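Local coordinates for amphiphysin (Drosophila melanogaster, PDB 1URU), which probably senses and binds curved membranes during endocytosis through a crescent-shaped dimer of its helical BAR domain, at residues 31-34 with 40-43; 44-49 with 126-131; 107-112 with 216-221; 135-140 with 183-188. All coordinates share one frame; numbering follows the deposited sequence.

Contact 1: residues 31-34 with 40-43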
loop_
_atom_site.group_PDB
_atom_site.type_symbol
_atom_site.label_atom_id
_atom_site.label_comp_id
_atom_site.label_asym_id
_atom_site.label_seq_id
_atom_site.Cartn_x
_atom_site.Cartn_y
_atom_site.Cartn_z
ATOM N N VAL A 31 13.181 12.186 -45.961
ATOM C CA VAL A 31 13.666 11.334 -47.045
ATOM C C VAL A 31 15.020 11.693 -47.643
ATOM O O VAL A 31 15.500 10.948 -48.474
ATOM C CB VAL A 31 12.650 11.254 -48.193
ATOM C CG1 VAL A 31 11.323 10.660 -47.711
ATOM C CG2 VAL A 31 12.446 12.636 -48.834
ATOM N N ASP A 32 15.644 12.794 -47.232
ATOM C CA ASP A 32 16.997 13.133 -47.718
ATOM C C ASP A 32 18.165 12.715 -46.799
ATOM O O ASP A 32 19.313 13.105 -47.047
ATOM C CB ASP A 32 17.100 14.616 -48.103
ATOM C CG ASP A 32 16.971 15.575 -46.920
ATOM O OD1 ASP A 32 17.691 16.599 -46.979
ATOM O OD2 ASP A 32 16.201 15.438 -45.923
ATOM N N ARG A 33 17.874 11.877 -45.793
ATOM C CA ARG A 33 18.893 11.416 -44.842
ATOM C C ARG A 33 19.890 10.468 -45.498
ATOM O O ARG A 33 19.566 9.752 -46.449
ATOM C CB ARG A 33 18.321 10.706 -43.585
ATOM C CG ARG A 33 16.859 10.913 -43.233
ATOM C CD ARG A 33 16.511 11.032 -41.736
ATOM N NE ARG A 33 16.058 9.816 -41.024
ATOM C CZ ARG A 33 15.020 9.028 -41.337
ATOM N NH1 ARG A 33 14.261 9.231 -42.410
ATOM N NH2 ARG A 33 14.742 7.995 -40.560
ATOM N N THR A 34 21.113 10.480 -44.977
ATOM C CA THR A 34 22.128 9.496 -45.337
ATOM C C THR A 34 21.813 8.265 -44.522
ATOM O O THR A 34 20.949 8.328 -43.658
ATOM C CB THR A 34 23.528 9.990 -44.996
ATOM O OG1 THR A 34 23.614 10.234 -43.593
ATOM C CG2 THR A 34 23.853 11.355 -45.674
ATOM N N ASP A 40 21.417 7.136 -36.670
ATOM C CA ASP A 40 21.371 8.019 -35.521
ATOM C C ASP A 40 19.969 8.154 -35.002
ATOM O O ASP A 40 19.766 8.161 -33.812
ATOM C CB ASP A 40 21.870 9.407 -35.894
ATOM C CG ASP A 40 23.313 9.617 -35.525
ATOM O OD1 ASP A 40 23.544 10.306 -34.495
ATOM O OD2 ASP A 40 24.266 9.133 -36.182
ATOM N N ASP A 41 19.008 8.301 -35.904
ATOM C CA ASP A 41 17.616 8.436 -35.519
ATOM C C ASP A 41 17.146 7.171 -34.831
ATOM O O ASP A 41 16.393 7.246 -33.866
ATOM C CB ASP A 41 16.727 8.749 -36.722
ATOM C CG ASP A 41 16.837 10.199 -37.178
ATOM O OD1 ASP A 41 17.555 10.989 -36.545
ATOM O OD2 ASP A 41 16.260 10.639 -38.191
ATOM N N HIS A 42 17.596 6.020 -35.325
ATOM C CA HIS A 42 17.309 4.732 -34.689
ATOM C C HIS A 42 17.871 4.660 -33.277
ATOM O O HIS A 42 17.263 4.065 -32.389
ATOM C CB HIS A 42 17.907 3.579 -35.478
ATOM C CG HIS A 42 17.177 3.250 -36.737
ATOM N ND1 HIS A 42 15.873 2.813 -36.747
ATOM C CD2 HIS A 42 17.578 3.277 -38.028
ATOM C CE1 HIS A 42 15.501 2.584 -37.996
ATOM N NE2 HIS A 42 16.518 2.858 -38.792
ATOM N N LEU A 43 19.044 5.254 -33.090
ATOM C CA LEU A 43 19.655 5.372 -31.777
ATOM C C LEU A 43 18.850 6.218 -30.814
ATOM O O LEU A 43 18.763 5.869 -29.656
ATOM C CB LEU A 43 21.048 5.998 -31.889
ATOM C CG LEU A 43 22.191 5.130 -32.389
ATOM C CD1 LEU A 43 23.506 5.839 -32.077
ATOM C CD2 LEU A 43 22.171 3.756 -31.748
#
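Arg33 and Asp41 reach toward each other from opposite directions and form a surface salt bridge. The touching atoms are Arg33 NE and Asp41 OD2, 3.0 Å apart. As a hydrogen bond it is weak, because the N-H points well off the oxygen, with an angle of 120°. The guanidinium and carboxylate planes lie only 22° apart, yet OD2 approaches the guanidinium obliquely. The terminal nitrogen on this side stays farther off, with Arg33 NH2 3.9 Å from Asp41 OD2. This is therefore a single-atom grip rather than a two-pronged one. Asp41 CG stands anti to its carbonyl carbon (chi1 -76°), and this carries the carboxylate out toward the arginine. The Arg33 chain bends at chi2 and chi3 before it reaches the acid. The pair ties the loop leading into helix 35-84, the first of the three long helices of the BAR domain, to an early turn of that helix. Beyond the pair, Arg33 NH1 also makes a weak hydrogen bond to Lys30 O, back in the same loop. Thr34 is the N-cap of the helix, and its OG1 accepts the backbone N-H of Glu37.

Contact 2: residues 44-49 with 126-131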
loop_
_atom_site.group_PDB
_atom_site.type_symbol
_atom_site.label_atom_id
_atom_site.label_comp_id
_atom_site.label_asym_id
_atom_site.label_seq_id
_atom_site.Cartn_x
_atom_site.Cartn_y
_atom_site.Cartn_z
ATOM N N ASN A 44 18.299 7.346 -31.275
ATOM C CA ASN A 44 17.561 8.237 -30.391
ATOM C C ASN A 44 16.341 7.532 -29.907
ATOM O O ASN A 44 15.971 7.668 -28.755
ATOM C CB ASN A 44 17.153 9.532 -31.074
ATOM C CG ASN A 44 18.331 10.438 -31.353
ATOM O OD1 ASN A 44 19.493 10.103 -31.066
ATOM N ND2 ASN A 44 18.044 11.590 -31.949
ATOM N N ASN A 45 15.739 6.762 -30.802
ATOM C CA ASN A 45 14.533 5.999 -30.522
ATOM C C ASN A 45 14.788 4.880 -29.542
ATOM O O ASN A 45 13.907 4.515 -28.810
ATOM C CB ASN A 45 13.993 5.371 -31.809
ATOM C CG ASN A 45 13.300 6.367 -32.715
ATOM O OD1 ASN A 45 13.097 7.536 -32.358
ATOM N ND2 ASN A 45 12.945 5.907 -33.918
ATOM N N PHE A 46 15.990 4.330 -29.554
ATOM C CA PHE A 46 16.321 3.161 -28.760
ATOM C C PHE A 46 16.686 3.590 -27.343
ATOM O O PHE A 46 16.255 2.970 -26.359
ATOM C CB PHE A 46 17.479 2.407 -29.415
ATOM C CG PHE A 46 18.238 1.526 -28.474
ATOM C CD1 PHE A 46 17.785 0.261 -28.176
ATOM C CD2 PHE A 46 19.406 1.973 -27.875
ATOM C CE1 PHE A 46 18.487 -0.544 -27.310
ATOM C CE2 PHE A 46 20.092 1.173 -27.005
ATOM C CZ PHE A 46 19.627 -0.092 -26.724
ATOM N N ASN A 47 17.510 4.637 -27.266
ATOM C CA ASN A 47 17.810 5.319 -26.022
ATOM C C ASN A 47 16.532 5.707 -25.289
ATOM O O ASN A 47 16.435 5.515 -24.083
ATOM C CB ASN A 47 18.627 6.582 -26.294
ATOM C CG ASN A 47 20.077 6.300 -26.629
ATOM O OD1 ASN A 47 20.621 5.242 -26.334
ATOM N ND2 ASN A 47 20.712 7.269 -27.252
ATOM N N ARG A 48 15.563 6.242 -26.029
ATOM C CA ARG A 48 14.268 6.641 -25.466
ATOM C C ARG A 48 13.406 5.446 -25.083
ATOM O O ARG A 48 12.657 5.503 -24.103
ATOM C CB ARG A 48 13.476 7.522 -26.448
ATOM C CG ARG A 48 13.766 9.034 -26.344
ATOM C CD ARG A 48 13.141 9.933 -27.456
ATOM N NE ARG A 48 12.633 9.152 -28.592
ATOM C CZ ARG A 48 11.394 8.681 -28.717
ATOM N NH1 ARG A 48 10.472 8.914 -27.784
ATOM N NH2 ARG A 48 11.075 7.955 -29.779
ATOM N N GLN A 49 13.496 4.377 -25.872
ATOM C CA GLN A 49 12.748 3.147 -25.596
ATOM C C GLN A 49 13.304 2.522 -24.311
ATOM O O GLN A 49 12.539 2.097 -23.457
ATOM C CB GLN A 49 12.842 2.169 -26.777
ATOM C CG GLN A 49 12.004 0.911 -26.644
ATOM C CD GLN A 49 12.168 -0.066 -27.816
ATOM O OE1 GLN A 49 13.044 0.096 -28.655
ATOM N NE2 GLN A 49 11.312 -1.070 -27.870
ATOM N N GLY A 126 15.505 -6.209 -20.152
ATOM C CA GLY A 126 16.857 -6.754 -20.099
ATOM C C GLY A 126 17.495 -6.899 -21.465
ATOM O O GLY A 126 18.719 -7.041 -21.585
ATOM N N GLN A 127 16.687 -6.855 -22.516
ATOM C CA GLN A 127 17.244 -6.966 -23.852
ATOM C C GLN A 127 17.915 -5.680 -24.306
ATOM O O GLN A 127 18.727 -5.723 -25.223
ATOM C CB GLN A 127 16.205 -7.455 -24.860
ATOM C CG GLN A 127 15.119 -6.476 -25.195
ATOM C CD GLN A 127 13.855 -7.152 -25.696
ATOM O OE1 GLN A 127 13.868 -8.312 -26.076
ATOM N NE2 GLN A 127 12.759 -6.416 -25.691
ATOM N N PHE A 128 17.654 -4.573 -23.619
ATOM C CA PHE A 128 18.264 -3.282 -23.971
ATOM C C PHE A 128 19.776 -3.119 -23.694
ATOM O O PHE A 128 20.490 -2.611 -24.562
ATOM C CB PHE A 128 17.477 -2.118 -23.351
ATOM C CG PHE A 128 16.096 -1.987 -23.894
ATOM C CD1 PHE A 128 15.019 -2.528 -23.221
ATOM C CD2 PHE A 128 15.879 -1.371 -25.103
ATOM C CE1 PHE A 128 13.743 -2.435 -23.723
ATOM C CE2 PHE A 128 14.595 -1.263 -25.615
ATOM C CZ PHE A 128 13.524 -1.810 -24.919
ATOM N N PRO A 129 20.270 -3.474 -22.508
ATOM C CA PRO A 129 21.724 -3.423 -22.257
ATOM C C PRO A 129 22.602 -4.230 -23.226
ATOM O O PRO A 129 23.697 -3.779 -23.517
ATOM C CB PRO A 129 21.861 -3.926 -20.808
ATOM C CG PRO A 129 20.592 -4.540 -20.478
ATOM C CD PRO A 129 19.533 -3.835 -21.290
ATOM N N GLU A 130 22.127 -5.366 -23.725
ATOM C CA GLU A 130 22.907 -6.205 -24.669
ATOM C C GLU A 130 22.895 -5.635 -26.117
ATOM O O GLU A 130 23.791 -5.878 -26.921
ATOM C CB GLU A 130 22.357 -7.648 -24.618
ATOM C CG GLU A 130 23.132 -8.726 -25.380
ATOM C CD GLU A 130 22.469 -10.113 -25.248
ATOM O OE1 GLU A 130 21.274 -10.276 -25.640
ATOM O OE2 GLU A 130 23.134 -11.051 -24.728
HETATM N N MSE A 131 21.845 -4.878 -26.415
HETATM C CA MSE A 131 21.692 -4.123 -27.645
HETATM C C MSE A 131 22.586 -2.922 -27.597
HETATM O O MSE A 131 23.239 -2.614 -28.563
HETATM C CB MSE A 131 20.240 -3.671 -27.796
HETATM C CG MSE A 131 19.876 -3.057 -29.157
HETATM SE SE MSE A 131 20.328 -4.182 -30.848
HETATM C CE MSE A 131 18.952 -5.414 -30.782
#
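Phe46 and Phe128 carry the aromatic part of this contact. The two side chains slide past each other in opposite directions; the ring centroids are 5.8 Å apart and the planes at 41°. Phe46 CE1 comes 3.5 Å from Phe128 CD2, at the edge of the Phe128 ring. Phe46 CG lies anti to the backbone N (chi1 158°), which sends the ring across to segment 126-131 of helix 92-156. Tyr124 adds an edge-to-face contact to Phe128.

Apolar contacts extend the patch. Selenomethionine Met131 lays its CB and CG against the Phe46 ring, with CG 3.4 Å from Phe46 CE1, while its selenium end turns away.

Polar groups meet the rings without bonding to them. Phe128 O lies in the plane of the Phe46 ring at its edge, 3.4 Å from Phe46 CZ. The extended Gln49 side chain crosses Phe128 at about a right angle, with Gln49 CD 3.5 Å from Phe128 CE2. The amide plane stands steeply to the ring. Its NE2 is held elsewhere, by Leu196 O on helix 172-239 and by Tyr124 OH. With an alanine here, Leu196 O and Tyr124 OH are likely to lose their amide partner, and a gap would probably open beside the Phe128 ring edge.

Segment 126-131 is kinked, and Pro129 has no N-H to give to the turn before. The axes of the two short segments come within 10.9 Å, with 142° between their directions. Long, kinked helices packed in an oblique antiparallel coiled coil are characteristic of the BAR domain.

Contact 3: residues 107-112 with 216-221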
loop_
_atom_site.group_PDB
_atom_site.type_symbol
_atom_site.label_atom_id
_atom_site.label_comp_id
_atom_site.label_asym_id
_atom_site.label_seq_id
_atom_site.Cartn_x
_atom_site.Cartn_y
_atom_site.Cartn_z
ATOM N N ALA A 107 -3.414 -12.053 -2.029
ATOM C CA ALA A 107 -2.300 -12.897 -2.439
ATOM C C ALA A 107 -2.272 -13.267 -3.942
ATOM O O ALA A 107 -1.179 -13.387 -4.489
ATOM C CB ALA A 107 -2.238 -14.125 -1.587
ATOM N N ASP A 108 -3.431 -13.462 -4.600
ATOM C CA ASP A 108 -3.452 -13.638 -6.062
ATOM C C ASP A 108 -2.835 -12.364 -6.641
ATOM O O ASP A 108 -1.840 -12.428 -7.363
ATOM C CB ASP A 108 -4.856 -13.823 -6.697
ATOM C CG ASP A 108 -5.733 -14.824 -5.963
ATOM O OD1 ASP A 108 -5.170 -15.690 -5.265
ATOM O OD2 ASP A 108 -7.007 -14.822 -6.029
ATOM N N PHE A 109 -3.445 -11.225 -6.295
ATOM C CA PHE A 109 -3.047 -9.895 -6.738
ATOM C C PHE A 109 -1.533 -9.756 -6.687
ATOM O O PHE A 109 -0.910 -9.516 -7.705
ATOM C CB PHE A 109 -3.754 -8.828 -5.885
ATOM C CG PHE A 109 -3.500 -7.402 -6.323
ATOM C CD1 PHE A 109 -3.721 -7.002 -7.635
ATOM C CD2 PHE A 109 -3.046 -6.449 -5.407
ATOM C CE1 PHE A 109 -3.479 -5.671 -8.033
ATOM C CE2 PHE A 109 -2.812 -5.136 -5.786
ATOM C CZ PHE A 109 -3.019 -4.743 -7.093
ATOM N N ALA A 110 -0.932 -9.979 -5.529
ATOM C CA ALA A 110 0.517 -9.781 -5.374
ATOM C C ALA A 110 1.365 -10.830 -6.118
ATOM O O ALA A 110 2.508 -10.552 -6.474
ATOM C CB ALA A 110 0.905 -9.741 -3.887
ATOM N N HIS A 111 0.810 -12.027 -6.325
ATOM C CA HIS A 111 1.474 -13.109 -7.070
ATOM C C HIS A 111 1.461 -12.712 -8.537
ATOM O O HIS A 111 2.511 -12.656 -9.195
ATOM C CB HIS A 111 0.772 -14.474 -6.809
ATOM C CG HIS A 111 1.115 -15.580 -7.782
ATOM N ND1 HIS A 111 2.274 -16.332 -7.700
ATOM C CD2 HIS A 111 0.412 -16.096 -8.821
ATOM C CE1 HIS A 111 2.278 -17.243 -8.662
ATOM N NE2 HIS A 111 1.162 -17.118 -9.358
ATOM N N LYS A 112 0.267 -12.397 -9.022
ATOM C CA LYS A 112 0.072 -12.015 -10.402
ATOM C C LYS A 112 0.932 -10.790 -10.767
ATOM O O LYS A 112 1.427 -10.715 -11.886
ATOM C CB LYS A 112 -1.406 -11.753 -10.674
ATOM C CG LYS A 112 -2.341 -12.966 -10.578
ATOM C CD LYS A 112 -3.749 -12.542 -10.984
ATOM C CE LYS A 112 -4.832 -13.619 -10.829
ATOM N NZ LYS A 112 -6.154 -13.005 -10.332
ATOM N N GLN A 216 -8.222 -5.259 -12.122
ATOM C CA GLN A 216 -9.679 -5.327 -12.229
ATOM C C GLN A 216 -10.235 -6.432 -11.351
ATOM O O GLN A 216 -11.145 -6.214 -10.566
ATOM C CB GLN A 216 -10.105 -5.530 -13.701
ATOM C CG GLN A 216 -11.306 -6.477 -13.972
ATOM C CD GLN A 216 -12.617 -5.942 -13.446
ATOM O OE1 GLN A 216 -12.946 -4.772 -13.644
ATOM N NE2 GLN A 216 -13.375 -6.796 -12.775
ATOM N N VAL A 217 -9.675 -7.626 -11.493
ATOM C CA VAL A 217 -10.188 -8.788 -10.791
ATOM C C VAL A 217 -10.052 -8.578 -9.284
ATOM O O VAL A 217 -11.024 -8.758 -8.564
ATOM C CB VAL A 217 -9.495 -10.086 -11.286
ATOM C CG1 VAL A 217 -9.475 -11.167 -10.216
ATOM C CG2 VAL A 217 -10.181 -10.597 -12.547
ATOM N N PHE A 218 -8.862 -8.172 -8.825
ATOM C CA PHE A 218 -8.598 -7.896 -7.399
ATOM C C PHE A 218 -9.555 -6.876 -6.803
ATOM O O PHE A 218 -10.093 -7.068 -5.717
ATOM C CB PHE A 218 -7.173 -7.391 -7.219
ATOM C CG PHE A 218 -6.925 -6.723 -5.905
ATOM C CD1 PHE A 218 -6.818 -7.471 -4.740
ATOM C CD2 PHE A 218 -6.778 -5.341 -5.827
ATOM C CE1 PHE A 218 -6.575 -6.860 -3.519
ATOM C CE2 PHE A 218 -6.527 -4.715 -4.609
ATOM C CZ PHE A 218 -6.432 -5.480 -3.454
ATOM N N HIS A 219 -9.783 -5.789 -7.524
ATOM C CA HIS A 219 -10.576 -4.703 -6.997
ATOM C C HIS A 219 -12.060 -5.060 -6.963
ATOM O O HIS A 219 -12.771 -4.678 -6.050
ATOM C CB HIS A 219 -10.308 -3.430 -7.798
ATOM C CG HIS A 219 -9.089 -2.693 -7.347
ATOM N ND1 HIS A 219 -8.963 -2.187 -6.076
ATOM C CD2 HIS A 219 -7.935 -2.390 -7.990
ATOM C CE1 HIS A 219 -7.784 -1.599 -5.956
ATOM N NE2 HIS A 219 -7.145 -1.695 -7.109
ATOM N N ASN A 220 -12.509 -5.819 -7.949
ATOM C CA ASN A 220 -13.909 -6.146 -8.103
ATOM C C ASN A 220 -14.322 -7.259 -7.146
ATOM O O ASN A 220 -15.420 -7.235 -6.586
ATOM C CB ASN A 220 -14.177 -6.574 -9.540
ATOM C CG ASN A 220 -15.571 -7.065 -9.743
ATOM O OD1 ASN A 220 -15.774 -8.190 -10.156
ATOM N ND2 ASN A 220 -16.554 -6.225 -9.426
ATOM N N GLU A 221 -13.448 -8.243 -6.958
ATOM C CA GLU A 221 -13.710 -9.283 -5.966
ATOM C C GLU A 221 -13.610 -8.697 -4.568
ATOM O O GLU A 221 -14.520 -8.863 -3.783
ATOM C CB GLU A 221 -12.767 -10.484 -6.123
ATOM C CG GLU A 221 -12.928 -11.300 -7.405
ATOM C CD GLU A 221 -14.366 -11.617 -7.749
ATOM O OE1 GLU A 221 -15.143 -11.999 -6.848
ATOM O OE2 GLU A 221 -14.717 -11.452 -8.939
#
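Lys112 N bonds to Asp108 O at 2.7 Å, one helical turn back, and its side chain reaches over to Val217. Lys112 NZ ends 3.8 Å from Val217 CG1, the two side chains crossing at about a right angle. This edge flanks an aromatic pair that joins helices 92-156 and 172-239 of the BAR coiled coil. The phenylalanines lie where the two backbones come nearest, with Phe109 CA and Phe218 CA 5.9 Å apart.

Phe109 and Phe218 form an offset stack. Their planes are only 9° apart and the centroids 4.0 Å. Each ring has one face covered by the other. Phe109 CG stands anti to the backbone N (chi1 -175°), and Phe218 CG does the same, which lets one ring lie over the face of the other. Tyr63 and Val67 of helix 35-84 also pack on Phe109, and Trp106 meets Phe218 edge-to-face. A serine in place of this phenylalanine would probably leave one face of the Phe218 ring without its stacking partner and open a gap toward helix 35-84.

The region also belongs to the dimer interface. His219 ND1 is hydrogen-bonded to His219 ND1 of the second subunit, and Gln216 packs on Ser227 of that subunit. Phe218, half of the stack, is thus next in sequence to a residue of the dimer interface. At the base of the stack, Phe109 CD1 rests 3.5 Å from Phe218 CB, and Phe109 CB lies equally close to Phe218 CD1.

Contact 4: residues 135-140 with 183-188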
loop_
_atom_site.group_PDB
_atom_site.type_symbol
_atom_site.label_atom_id
_atom_site.label_comp_id
_atom_site.label_asym_id
_atom_site.label_seq_id
_atom_site.Cartn_x
_atom_site.Cartn_y
_atom_site.Cartn_z
ATOM N N VAL A 135 25.612 -1.857 -30.061
ATOM C CA VAL A 135 25.744 -0.575 -30.730
ATOM C C VAL A 135 27.112 0.053 -30.493
ATOM O O VAL A 135 27.693 0.615 -31.412
ATOM C CB VAL A 135 24.686 0.395 -30.275
ATOM C CG1 VAL A 135 25.046 1.813 -30.695
ATOM C CG2 VAL A 135 23.329 -0.014 -30.837
ATOM N N GLU A 136 27.607 -0.035 -29.258
ATOM C CA GLU A 136 28.931 0.474 -28.888
ATOM C C GLU A 136 30.026 -0.343 -29.587
ATOM O O GLU A 136 31.112 0.155 -29.827
ATOM C CB GLU A 136 29.107 0.463 -27.350
ATOM C CG GLU A 136 28.372 1.609 -26.657
ATOM C CD GLU A 136 28.072 1.399 -25.164
ATOM O OE1 GLU A 136 27.643 0.306 -24.750
ATOM O OE2 GLU A 136 28.221 2.372 -24.390
ATOM N N LYS A 137 29.732 -1.595 -29.925
ATOM C CA LYS A 137 30.635 -2.374 -30.769
ATOM C C LYS A 137 30.625 -1.882 -32.219
ATOM O O LYS A 137 31.646 -1.879 -32.858
ATOM C CB LYS A 137 30.294 -3.860 -30.731
ATOM C CG LYS A 137 31.429 -4.742 -31.197
ATOM C CD LYS A 137 31.042 -6.234 -31.178
ATOM C CE LYS A 137 31.625 -7.006 -32.385
ATOM N NZ LYS A 137 30.742 -8.139 -32.816
ATOM N N ARG A 138 29.480 -1.472 -32.745
ATOM C CA ARG A 138 29.434 -0.939 -34.105
ATOM C C ARG A 138 30.199 0.368 -34.150
ATOM O O ARG A 138 31.070 0.524 -34.994
ATOM C CB ARG A 138 27.991 -0.747 -34.588
ATOM C CG ARG A 138 27.834 -0.052 -35.940
ATOM C CD ARG A 138 27.715 1.466 -35.864
ATOM N NE ARG A 138 27.042 1.999 -37.038
ATOM C CZ ARG A 138 27.085 3.271 -37.443
ATOM N NH1 ARG A 138 27.774 4.188 -36.768
ATOM N NH2 ARG A 138 26.413 3.640 -38.536
ATOM N N ASN A 139 29.889 1.289 -33.236
ATOM C CA ASN A 139 30.547 2.599 -33.172
ATOM C C ASN A 139 32.062 2.445 -33.024
ATOM O O ASN A 139 32.826 3.207 -33.588
ATOM C CB ASN A 139 29.975 3.467 -32.033
ATOM C CG ASN A 139 28.453 3.741 -32.184
ATOM O OD1 ASN A 139 27.823 3.295 -33.134
ATOM N ND2 ASN A 139 27.875 4.462 -31.229
ATOM N N ARG A 140 32.501 1.430 -32.305
ATOM C CA ARG A 140 33.929 1.212 -32.093
ATOM C C ARG A 140 34.590 0.719 -33.397
ATOM O O ARG A 140 35.552 1.312 -33.879
ATOM C CB ARG A 140 34.083 0.204 -30.949
ATOM C CG ARG A 140 35.485 -0.123 -30.480
ATOM C CD ARG A 140 35.481 -1.098 -29.301
ATOM N NE ARG A 140 34.450 -0.717 -28.321
ATOM C CZ ARG A 140 33.475 -1.514 -27.844
ATOM N NH1 ARG A 140 33.361 -2.787 -28.236
ATOM N NH2 ARG A 140 32.600 -1.023 -26.954
ATOM N N GLU A 183 30.711 -3.727 -41.700
ATOM C CA GLU A 183 29.595 -3.929 -42.639
ATOM C C GLU A 183 28.546 -4.837 -42.014
ATOM O O GLU A 183 27.383 -4.475 -41.943
ATOM C CB GLU A 183 30.065 -4.556 -43.978
ATOM C CG GLU A 183 30.501 -3.611 -45.110
ATOM C CD GLU A 183 31.028 -4.367 -46.354
ATOM O OE1 GLU A 183 30.885 -5.626 -46.383
ATOM O OE2 GLU A 183 31.582 -3.721 -47.301
ATOM N N ILE A 184 28.948 -6.012 -41.546
ATOM C CA ILE A 184 27.970 -6.976 -41.018
ATOM C C ILE A 184 27.247 -6.400 -39.802
ATOM O O ILE A 184 26.032 -6.535 -39.702
ATOM C CB ILE A 184 28.584 -8.389 -40.726
ATOM C CG1 ILE A 184 27.498 -9.386 -40.282
ATOM C CG2 ILE A 184 29.625 -8.338 -39.615
ATOM C CD1 ILE A 184 26.248 -9.541 -41.238
ATOM N N LEU A 185 27.983 -5.737 -38.914
ATOM C CA LEU A 185 27.410 -5.156 -37.701
ATOM C C LEU A 185 26.444 -4.013 -38.016
ATOM O O LEU A 185 25.308 -4.046 -37.584
ATOM C CB LEU A 185 28.514 -4.623 -36.785
ATOM C CG LEU A 185 28.864 -5.318 -35.469
ATOM C CD1 LEU A 185 29.347 -4.270 -34.483
ATOM C CD2 LEU A 185 27.707 -6.112 -34.868
ATOM N N ASN A 186 26.907 -2.998 -38.741
ATOM C CA ASN A 186 26.061 -1.892 -39.199
ATOM C C ASN A 186 24.769 -2.345 -39.869
ATOM O O ASN A 186 23.696 -1.769 -39.625
ATOM C CB ASN A 186 26.821 -1.008 -40.186
ATOM C CG ASN A 186 25.998 0.180 -40.646
ATOM O OD1 ASN A 186 25.525 0.934 -39.831
ATOM N ND2 ASN A 186 25.830 0.342 -41.958
ATOM N N THR A 187 24.877 -3.377 -40.707
ATOM C CA THR A 187 23.724 -3.898 -41.445
ATOM C C THR A 187 22.729 -4.564 -40.497
ATOM O O THR A 187 21.509 -4.368 -40.619
ATOM C CB THR A 187 24.190 -4.874 -42.549
ATOM O OG1 THR A 187 24.628 -4.121 -43.686
ATOM C CG2 THR A 187 23.040 -5.712 -43.096
ATOM N N GLU A 188 23.268 -5.340 -39.557
ATOM C CA GLU A 188 22.466 -6.024 -38.556
ATOM C C GLU A 188 21.727 -5.021 -37.672
ATOM O O GLU A 188 20.574 -5.234 -37.324
ATOM C CB GLU A 188 23.336 -6.928 -37.690
ATOM C CG GLU A 188 23.527 -8.321 -38.259
ATOM C CD GLU A 188 24.576 -9.126 -37.504
ATOM O OE1 GLU A 188 24.799 -8.840 -36.299
ATOM O OE2 GLU A 188 25.174 -10.051 -38.111
#
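Arg138 grips Asn186 by hydrogen bonding. Arg138 NH2 donates to Asn186 OD1 at 3.1 Å, with an N-H...O angle of 153°. Arg138 NE adds a weak bond to Asn186 OD1 at 3.4 Å. OD1 therefore sits at the guanidinium edge, near its plane. The donor NH2, in contrast, stands above the carbonyl plane of the amide, which is turned 55° from the guanidinium. The two side chains run side by side and point the same way. The arginine chain bends at chi2 (-90°), which swings NE and NH2 toward the amide.

The guanidinium also has a cation-pi partner in Phe39 of helix 35-84. The contact thus lies where all three long helices of the BAR domain come together. Segments 135-140 and 183-188 cross obliquely in an antiparallel sense, with axes 9.4 Å apart at closest.

The apolar contacts centre on Leu185 CD1. This methyl lies against the backbone of the facing helix, with Leu185 CD1 3.3 Å from Arg138 N and 3.5 Å from Lys137 C. The aliphatic part of Lys137 crosses Leu185 at about a right angle, with Lys137 CB 3.9 Å from Leu185 CD1. Arg138 CB comes 3.8 Å from Leu185 CD1.

All four contacts belong to one three-helix BAR domain, contact 1 tying the loop before its first helix to that helix. Contacts 1, 2 and 4 cluster toward one part of it. Centres of contacts 1 and 2 are about 17 Å apart, and contact 4 is about 15 Å from each. Contacts 1 and 4 touch directly, with Leu43 CD2 3.6 Å from Val135 CG1. Contact 2 joins helices 35-84 and 92-156, and contact 4 joins 92-156 and 172-239. Contact 3 links the same two helices as contact 4, but its centre is about 45 Å away, on the opposite side of the chain's centre. Only contact 3 is reached by the second subunit.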